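Local coordinates for angiopoietin-related protein 4 (Homo sapiens, PDB 6U1U) that inactivates lipoprotein lipase, so regulating triglyceride clearance from blood serum, and, in its fibrinogen-like C-terminal domain, holds a palmitic acid molecule, at residues C170-F180 with K192-R202. Numbering follows the deposited sequence.
Sequences CSHSNLNGQYF and KGIFWKTWRGR. With PLM (palmitic acid), chain B.
Asn174 and Phe195 form the hydrogen-bonded pair of a short two-stranded antiparallel sheet in the fibrinogen C-terminal domain: Asn174 N donates to Phe195 O at 3.0 Å, and Phe195 N returns a bond to Asn174 O. Next to it, Ser173 and Trp196 make the non-hydrogen-bonded pair, with Ser173 CB 3.5 Å from Trp196 CE3. With CG set between its own backbone N and carbonyl carbon (chi1 73°), the Phe195 ring folds back across the neighbouring strand, one face over Ser173 CA and Asn174 N. Arg202 NH1 lies over the centre of the opposite face, 3.2 Å above the ring plane, while Arg202 NH2 bonds Lys191 O. Without the ring, as with an alanine here, a gap is likely to open between Ser173 CA and Arg202 NH1, leaving the guanidinium without the surface it lies against. On the Trp196 side, the His172 ring meets the indole edge to face, planes at 70°, while palmitic acid C7 lies over a His172 face. Trp196 CH2 also touches the lipid, 3.6 Å from its CE, so this pair lines the acyl-chain site. Lys197 NZ bonds both carboxyl oxygens of the palmitic acid, O1 at 3.1 Å, and Ser171 O, which it approaches from above the carbonyl plane. Further out, Trp165 NE1 bonds to Ser173 OG, which is also hydrogen-bonded to His172 ND1 at 2.7 Å.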
ATOM      1  N   CYS A 170       7.049  -8.241 -11.181  1.00 32.93           N
ATOM      2  CA  CYS A 170       5.839  -7.714 -11.783  1.00 31.01           C
ATOM      3  C   CYS A 170       4.690  -8.692 -11.623  1.00 32.76           C
ATOM      4  O   CYS A 170       3.658  -8.538 -12.279  1.00 33.04           O
ATOM      5  CB  CYS A 170       6.119  -7.380 -13.252  1.00 40.98           C
ATOM      6  SG  CYS A 170       5.256  -5.937 -13.960  1.00 45.47           S
ATOM      7  N   SER A 171       4.841  -9.688 -10.734  1.00 29.64           N
ATOM      8  CA  SER A 171       3.905 -10.801 -10.639  1.00 29.30           C
ATOM      9  C   SER A 171       3.429 -11.127  -9.228  1.00 30.80           C
ATOM     10  O   SER A 171       2.711 -12.121  -9.059  1.00 31.25           O
ATOM     11  CB  SER A 171       4.550 -12.081 -11.224  1.00 39.15           C
ATOM     12  OG  SER A 171       4.725 -11.943 -12.620  1.00 44.18           O
ATOM     13  N   HIS A 172       3.826 -10.360  -8.207  1.00 25.97           N
ATOM     14  CA  HIS A 172       3.476 -10.698  -6.829  1.00 23.26           C
ATOM     15  C   HIS A 172       2.130 -10.107  -6.420  1.00 23.76           C
ATOM     16  O   HIS A 172       1.243 -10.817  -5.915  1.00 22.90           O
ATOM     17  CB  HIS A 172       4.553 -10.193  -5.859  1.00 22.26           C
ATOM     18  CG  HIS A 172       4.195 -10.390  -4.421  1.00 26.62           C
ATOM     19  ND1 HIS A 172       3.490  -9.456  -3.685  1.00 24.63           N
ATOM     20  CD2 HIS A 172       4.397 -11.445  -3.595  1.00 28.16           C
ATOM     21  CE1 HIS A 172       3.282  -9.924  -2.465  1.00 27.84           C
ATOM     22  NE2 HIS A 172       3.842 -11.124  -2.381  1.00 27.24           N
ATOM     23  N   SER A 173       1.972  -8.804  -6.634  1.00 21.44           N
ATOM     24  CA  SER A 173       0.784  -8.079  -6.194  1.00 19.82           C
ATOM     25  C   SER A 173       0.788  -6.705  -6.830  1.00 18.36           C
ATOM     26  O   SER A 173       1.813  -6.223  -7.301  1.00 19.81           O
ATOM     27  CB  SER A 173       0.736  -7.892  -4.691  1.00 21.71           C
ATOM     28  OG  SER A 173       1.963  -7.283  -4.271  1.00 22.30           O
ATOM     29  N   ASN A 174      -0.387  -6.077  -6.792  1.00 20.08           N
ATOM     30  CA  ASN A 174      -0.554  -4.677  -7.146  1.00 19.57           C
ATOM     31  C   ASN A 174      -1.930  -4.277  -6.665  1.00 18.58           C
ATOM     32  O   ASN A 174      -2.935  -4.544  -7.342  1.00 20.13           O
ATOM     33  CB  ASN A 174      -0.420  -4.440  -8.654  1.00 19.21           C
ATOM     34  CG  ASN A 174      -0.646  -2.996  -9.003  1.00 21.35           C
ATOM     35  OD1 ASN A 174      -0.705  -2.164  -8.091  1.00 18.37           O
ATOM     36  ND2 ASN A 174      -0.776  -2.673 -10.316  1.00 21.11           N
ATOM     37  N   LEU A 175      -2.031  -3.684  -5.472  1.00 18.61           N
ATOM     38  CA  LEU A 175      -3.353  -3.307  -5.019  1.00 16.86           C
ATOM     39  C   LEU A 175      -3.789  -1.957  -5.591  1.00 16.34           C
ATOM     40  O   LEU A 175      -4.913  -1.505  -5.321  1.00 17.47           O
ATOM     41  CB  LEU A 175      -3.398  -3.293  -3.484  1.00 17.79           C
ATOM     42  CG  LEU A 175      -3.014  -4.654  -2.869  1.00 18.48           C
ATOM     43  CD1 LEU A 175      -3.193  -4.581  -1.363  1.00 18.61           C
ATOM     44  CD2 LEU A 175      -3.867  -5.761  -3.462  1.00 20.12           C
ATOM     45  N   ASN A 176      -2.940  -1.333  -6.399  1.00 17.38           N
ATOM     46  CA  ASN A 176      -3.218  -0.034  -6.992  1.00 17.84           C
ATOM     47  C   ASN A 176      -3.462  -0.153  -8.503  1.00 20.01           C
ATOM     48  O   ASN A 176      -3.353   0.839  -9.234  1.00 19.25           O
ATOM     49  CB  ASN A 176      -2.061   0.933  -6.705  1.00 17.11           C
ATOM     50  CG  ASN A 176      -2.026   1.380  -5.251  1.00 17.41           C
ATOM     51  OD1 ASN A 176      -3.032   1.313  -4.557  1.00 18.43           O
ATOM     52  ND2 ASN A 176      -0.845   1.844  -4.783  1.00 18.56           N
ATOM     53  N   GLY A 177      -3.812  -1.346  -8.988  1.00 17.95           N
ATOM     54  CA  GLY A 177      -4.072  -1.515 -10.410  1.00 21.80           C
ATOM     55  C   GLY A 177      -5.471  -1.029 -10.800  1.00 22.84           C
ATOM     56  O   GLY A 177      -6.177  -0.381 -10.035  1.00 21.76           O
ATOM     57  N   GLN A 178      -5.862  -1.351 -12.036  1.00 21.90           N
ATOM     58  CA  GLN A 178      -7.135  -0.864 -12.565  1.00 24.69           C
ATOM     59  C   GLN A 178      -8.283  -1.649 -11.943  1.00 24.96           C
ATOM     60  O   GLN A 178      -8.222  -2.871 -11.880  1.00 23.96           O
ATOM     61  CB  GLN A 178      -7.145  -1.014 -14.091  1.00 27.66           C
ATOM     62  CG  GLN A 178      -8.296  -0.283 -14.784  1.00 36.72           C
ATOM     63  CD  GLN A 178      -8.193  -0.369 -16.306  1.00 39.25           C
ATOM     64  OE1 GLN A 178      -7.098  -0.529 -16.854  1.00 40.28           O
ATOM     65  NE2 GLN A 178      -9.335  -0.282 -16.986  1.00 40.53           N
ATOM     66  N   TYR A 179      -9.316  -0.947 -11.472  1.00 24.13           N
ATOM     67  CA  TYR A 179     -10.471  -1.606 -10.876  1.00 25.09           C
ATOM     68  C   TYR A 179     -11.319  -2.242 -11.970  1.00 29.64           C
ATOM     69  O   TYR A 179     -11.660  -1.572 -12.948  1.00 28.17           O
ATOM     70  CB  TYR A 179     -11.322  -0.604 -10.089  1.00 23.71           C
ATOM     71  CG  TYR A 179     -12.265  -1.289  -9.128  1.00 24.83           C
ATOM     72  CD1 TYR A 179     -13.510  -1.741  -9.548  1.00 23.68           C
ATOM     73  CD2 TYR A 179     -11.909  -1.508  -7.810  1.00 24.52           C
ATOM     74  CE1 TYR A 179     -14.385  -2.388  -8.688  1.00 25.04           C
ATOM     75  CE2 TYR A 179     -12.790  -2.151  -6.914  1.00 24.07           C
ATOM     76  CZ  TYR A 179     -14.024  -2.596  -7.368  1.00 24.44           C
ATOM     77  OH  TYR A 179     -14.886  -3.261  -6.516  1.00 24.79           O
ATOM     78  N   PHE A 180     -11.672  -3.524 -11.783  1.00 25.85           N
ATOM     79  CA  PHE A 180     -12.503  -4.293 -12.709  1.00 30.13           C
ATOM     80  C   PHE A 180     -13.687  -4.892 -11.973  1.00 30.22           C
ATOM     81  O   PHE A 180     -13.532  -5.456 -10.887  1.00 29.18           O
ATOM     82  CB  PHE A 180     -11.739  -5.442 -13.363  1.00 26.23           C
ATOM     83  CG  PHE A 180     -10.652  -5.007 -14.279  1.00 31.15           C
ATOM     84  CD1 PHE A 180     -10.883  -4.049 -15.248  1.00 35.00           C
ATOM     85  CD2 PHE A 180      -9.391  -5.561 -14.180  1.00 29.55           C
ATOM     86  CE1 PHE A 180      -9.876  -3.653 -16.102  1.00 35.50           C
ATOM     87  CE2 PHE A 180      -8.380  -5.162 -15.029  1.00 32.91           C
ATOM     88  CZ  PHE A 180      -8.619  -4.213 -15.988  1.00 34.60           C
ATOM     89  N   LYS A 192      -3.517  -5.974 -15.655  1.00 29.97           N
ATOM     90  CA  LYS A 192      -3.381  -4.622 -15.120  1.00 28.74           C
ATOM     91  C   LYS A 192      -4.283  -4.376 -13.925  1.00 24.77           C
ATOM     92  O   LYS A 192      -4.449  -3.221 -13.529  1.00 25.21           O
ATOM     93  CB  LYS A 192      -3.692  -3.588 -16.201  1.00 28.78           C
ATOM     94  CG  LYS A 192      -2.827  -3.729 -17.464  1.00 34.45           C
ATOM     95  CD  LYS A 192      -3.235  -2.710 -18.505  1.00 37.97           C
ATOM     96  CE  LYS A 192      -2.078  -2.401 -19.450  1.00 42.66           C
ATOM     97  NZ  LYS A 192      -1.352  -1.141 -19.085  1.00 40.65           N
ATOM     98  N   GLY A 193      -4.855  -5.426 -13.331  1.00 26.02           N
ATOM     99  CA  GLY A 193      -5.851  -5.283 -12.291  1.00 24.34           C
ATOM    100  C   GLY A 193      -5.292  -5.217 -10.876  1.00 22.81           C
ATOM    101  O   GLY A 193      -4.086  -5.064 -10.655  1.00 22.58           O
ATOM    102  N   ILE A 194      -6.206  -5.380  -9.922  1.00 22.32           N
ATOM    103  CA  ILE A 194      -5.941  -5.331  -8.482  1.00 21.94           C
ATOM    104  C   ILE A 194      -5.760  -6.769  -8.033  1.00 22.83           C
ATOM    105  O   ILE A 194      -6.741  -7.514  -7.934  1.00 24.91           O
ATOM    106  CB  ILE A 194      -7.099  -4.668  -7.741  1.00 21.50           C
ATOM    107  CG1 ILE A 194      -7.289  -3.247  -8.254  1.00 21.81           C
ATOM    108  CG2 ILE A 194      -6.884  -4.638  -6.219  1.00 22.11           C
ATOM    109  CD1 ILE A 194      -8.540  -2.617  -7.675  1.00 21.95           C
ATOM    110  N   PHE A 195      -4.525  -7.185  -7.754  1.00 21.56           N
ATOM    111  CA  PHE A 195      -4.325  -8.603  -7.485  1.00 22.00           C
ATOM    112  C   PHE A 195      -3.366  -8.807  -6.323  1.00 23.40           C
ATOM    113  O   PHE A 195      -2.523  -7.959  -6.017  1.00 21.73           O
ATOM    114  CB  PHE A 195      -3.819  -9.343  -8.738  1.00 21.53           C
ATOM    115  CG  PHE A 195      -2.384  -9.049  -9.102  1.00 20.84           C
ATOM    116  CD1 PHE A 195      -2.050  -7.905  -9.838  1.00 22.22           C
ATOM    117  CD2 PHE A 195      -1.361  -9.936  -8.737  1.00 24.35           C
ATOM    118  CE1 PHE A 195      -0.708  -7.659 -10.170  1.00 24.57           C
ATOM    119  CE2 PHE A 195      -0.030  -9.695  -9.090  1.00 23.70           C
ATOM    120  CZ  PHE A 195       0.285  -8.567  -9.800  1.00 25.02           C
ATOM    121  N   TRP A 196      -3.441  -9.980  -5.720  1.00 20.98           N
ATOM    122  CA  TRP A 196      -2.503 -10.495  -4.690  1.00 21.41           C
ATOM    123  C   TRP A 196      -2.359 -11.980  -5.048  1.00 23.20           C
ATOM    124  O   TRP A 196      -3.232 -12.724  -4.739  1.00 24.29           O
ATOM    125  CB  TRP A 196      -3.033 -10.291  -3.280  1.00 19.60           C
ATOM    126  CG  TRP A 196      -2.038 -10.580  -2.206  1.00 21.52           C
ATOM    127  CD1 TRP A 196      -1.767 -11.775  -1.630  1.00 23.88           C
ATOM    128  CD2 TRP A 196      -1.199  -9.630  -1.544  1.00 22.63           C
ATOM    129  NE1 TRP A 196      -0.810 -11.648  -0.681  1.00 27.61           N
ATOM    130  CE2 TRP A 196      -0.433 -10.344  -0.605  1.00 26.45           C
ATOM    131  CE3 TRP A 196      -1.014  -8.258  -1.667  1.00 24.57           C
ATOM    132  CZ2 TRP A 196       0.488  -9.721   0.218  1.00 26.98           C
ATOM    133  CZ3 TRP A 196      -0.106  -7.641  -0.856  1.00 22.31           C
ATOM    134  CH2 TRP A 196       0.644  -8.370   0.055  1.00 24.26           C
ATOM    135  N   LYS A 197      -1.246 -12.341  -5.656  1.00 23.35           N
ATOM    136  CA  LYS A 197      -1.168 -13.616  -6.371  1.00 25.16           C
ATOM    137  C   LYS A 197      -1.421 -14.799  -5.447  1.00 28.04           C
ATOM    138  O   LYS A 197      -2.223 -15.687  -5.770  1.00 28.32           O
ATOM    139  CB  LYS A 197       0.187 -13.749  -7.061  1.00 27.47           C
ATOM    140  CG  LYS A 197       0.339 -15.117  -7.818  1.00 28.14           C
ATOM    141  CD  LYS A 197       1.550 -15.096  -8.709  1.00 32.44           C
ATOM    142  CE  LYS A 197       2.818 -15.316  -7.887  1.00 40.02           C
ATOM    143  NZ  LYS A 197       4.070 -14.954  -8.645  1.00 42.37           N
ATOM    144  N   THR A 198      -0.829 -14.782  -4.259  1.00 27.76           N
ATOM    145  CA  THR A 198      -0.897 -15.950  -3.375  1.00 29.68           C
ATOM    146  C   THR A 198      -2.240 -16.150  -2.682  1.00 33.62           C
ATOM    147  O   THR A 198      -2.425 -17.194  -2.047  1.00 34.15           O
ATOM    148  CB  THR A 198       0.201 -15.876  -2.310  1.00 30.59           C
ATOM    149  OG1 THR A 198       0.108 -14.633  -1.606  1.00 32.18           O
ATOM    150  CG2 THR A 198       1.555 -15.970  -2.945  1.00 30.24           C
ATOM    151  N   TRP A 199      -3.188 -15.216  -2.775  1.00 27.88           N
ATOM    152  CA  TRP A 199      -4.530 -15.490  -2.257  1.00 27.22           C
ATOM    153  C   TRP A 199      -5.430 -16.026  -3.373  1.00 34.00           C
ATOM    154  O   TRP A 199      -5.717 -17.224  -3.422  1.00 34.54           O
ATOM    155  CB  TRP A 199      -5.119 -14.256  -1.566  1.00 28.50           C
ATOM    156  CG  TRP A 199      -6.393 -14.580  -0.827  1.00 27.96           C
ATOM    157  CD1 TRP A 199      -6.635 -15.698  -0.071  1.00 30.20           C
ATOM    158  CD2 TRP A 199      -7.591 -13.791  -0.775  1.00 25.73           C
ATOM    159  NE1 TRP A 199      -7.915 -15.659   0.435  1.00 29.54           N
ATOM    160  CE2 TRP A 199      -8.524 -14.502   0.016  1.00 26.49           C
ATOM    161  CE3 TRP A 199      -7.979 -12.567  -1.340  1.00 25.24           C
ATOM    162  CZ2 TRP A 199      -9.795 -14.010   0.293  1.00 29.58           C
ATOM    163  CZ3 TRP A 199      -9.271 -12.081  -1.066  1.00 24.77           C
ATOM    164  CH2 TRP A 199     -10.159 -12.806  -0.267  1.00 26.58           C
ATOM    165  N   ARG A 200      -5.857 -15.172  -4.300  1.00 30.55           N
ATOM    166  CA  ARG A 200      -6.823 -15.607  -5.301  1.00 31.25           C
ATOM    167  C   ARG A 200      -6.234 -15.822  -6.681  1.00 30.45           C
ATOM    168  O   ARG A 200      -6.979 -16.188  -7.603  1.00 32.40           O
ATOM    169  CB  ARG A 200      -7.988 -14.618  -5.389  1.00 29.35           C
ATOM    170  CG  ARG A 200      -8.926 -14.673  -4.189  1.00 28.95           C
ATOM    171  CD  ARG A 200      -9.519 -16.046  -4.007  1.00 35.20           C
ATOM    172  NE  ARG A 200     -10.478 -16.104  -2.906  1.00 34.67           N
ATOM    173  CZ  ARG A 200     -10.399 -16.975  -1.901  1.00 37.93           C
ATOM    174  NH1 ARG A 200      -9.408 -17.859  -1.858  1.00 40.52           N
ATOM    175  NH2 ARG A 200     -11.309 -16.965  -0.936  1.00 38.06           N
ATOM    176  N   GLY A 201      -4.946 -15.586  -6.867  1.00 29.60           N
ATOM    177  CA  GLY A 201      -4.307 -15.827  -8.139  1.00 28.20           C
ATOM    178  C   GLY A 201      -3.845 -14.530  -8.803  1.00 30.09           C
ATOM    179  O   GLY A 201      -4.307 -13.428  -8.489  1.00 27.76           O
ATOM    180  N   ARG A 202      -2.937 -14.691  -9.772  1.00 27.78           N
ATOM    181  CA  ARG A 202      -2.358 -13.549 -10.481  1.00 28.79           C
ATOM    182  C   ARG A 202      -3.421 -12.719 -11.193  1.00 31.02           C
ATOM    183  O   ARG A 202      -3.302 -11.499 -11.288  1.00 29.08           O
ATOM    184  CB  ARG A 202      -1.303 -14.041 -11.480  1.00 29.26           C
ATOM    185  CG  ARG A 202      -0.797 -13.004 -12.500  1.00 30.76           C
ATOM    186  CD  ARG A 202       0.003 -11.909 -11.824  1.00 27.61           C
ATOM    187  NE  ARG A 202       0.467 -10.855 -12.727  1.00 25.63           N
ATOM    188  CZ  ARG A 202      -0.265  -9.798 -13.057  1.00 27.45           C
ATOM    189  NH1 ARG A 202      -1.518  -9.687 -12.613  1.00 26.91           N
ATOM    190  NH2 ARG A 202       0.231  -8.870 -13.862  1.00 28.51           N
TER
HETATM  191  C1  PLM B 501       6.641 -13.335  -6.804  1.00 43.11           C
HETATM  192  O1  PLM B 501       6.384 -12.948  -7.967  1.00 38.29           O
HETATM  193  O2  PLM B 501       5.997 -14.216  -6.222  1.00 49.21           O
HETATM  194  C2  PLM B 501       7.854 -12.742  -6.098  1.00 43.19           C
HETATM  195  C3  PLM B 501       7.842 -12.581  -4.607  1.00 41.08           C
HETATM  196  C4  PLM B 501       8.604 -11.342  -4.164  1.00 42.60           C
HETATM  197  C5  PLM B 501       8.188 -10.749  -2.846  1.00 41.82           C
HETATM  198  C6  PLM B 501       8.430  -9.257  -2.707  1.00 38.53           C
HETATM  199  C7  PLM B 501       7.480  -8.560  -1.768  1.00 39.50           C
HETATM  200  C8  PLM B 501       7.287  -7.079  -1.975  1.00 36.12           C
HETATM  201  C9  PLM B 501       6.107  -6.758  -2.823  1.00 37.25           C
HETATM  202  CA  PLM B 501       5.210  -5.714  -2.301  1.00 32.92           C
HETATM  203  CB  PLM B 501       4.441  -6.064  -1.089  1.00 34.40           C
HETATM  204  CC  PLM B 501       3.895  -4.866  -0.422  1.00 38.80           C
HETATM  205  CD  PLM B 501       2.839  -5.124   0.562  1.00 34.24           C
HETATM  206  CE  PLM B 501       3.170  -6.242   1.471  1.00 38.05           C
HETATM  207  CF  PLM B 501       3.629  -5.867   2.826  1.00 38.11           C
HETATM  208  CG  PLM B 501       5.062  -6.211   3.063  1.00 36.60           C
HETATM  209  O   HOH W   1       2.922  -8.835 -15.001  1.00 38.63           O
HETATM  210  O   HOH W   2       2.476 -12.024 -14.543  1.00 45.08           O
HETATM  211  O   HOH W   3       1.174 -12.735  -3.582  1.00 31.23           O
HETATM  212  O   HOH W   4       2.376 -13.371  -0.670  1.00 33.71           O
HETATM  213  O   HOH W   5      -1.678  -4.907 -12.027  1.00 26.36           O
HETATM  214  O   HOH W   6      -8.842  -5.418 -10.887  1.00 23.76           O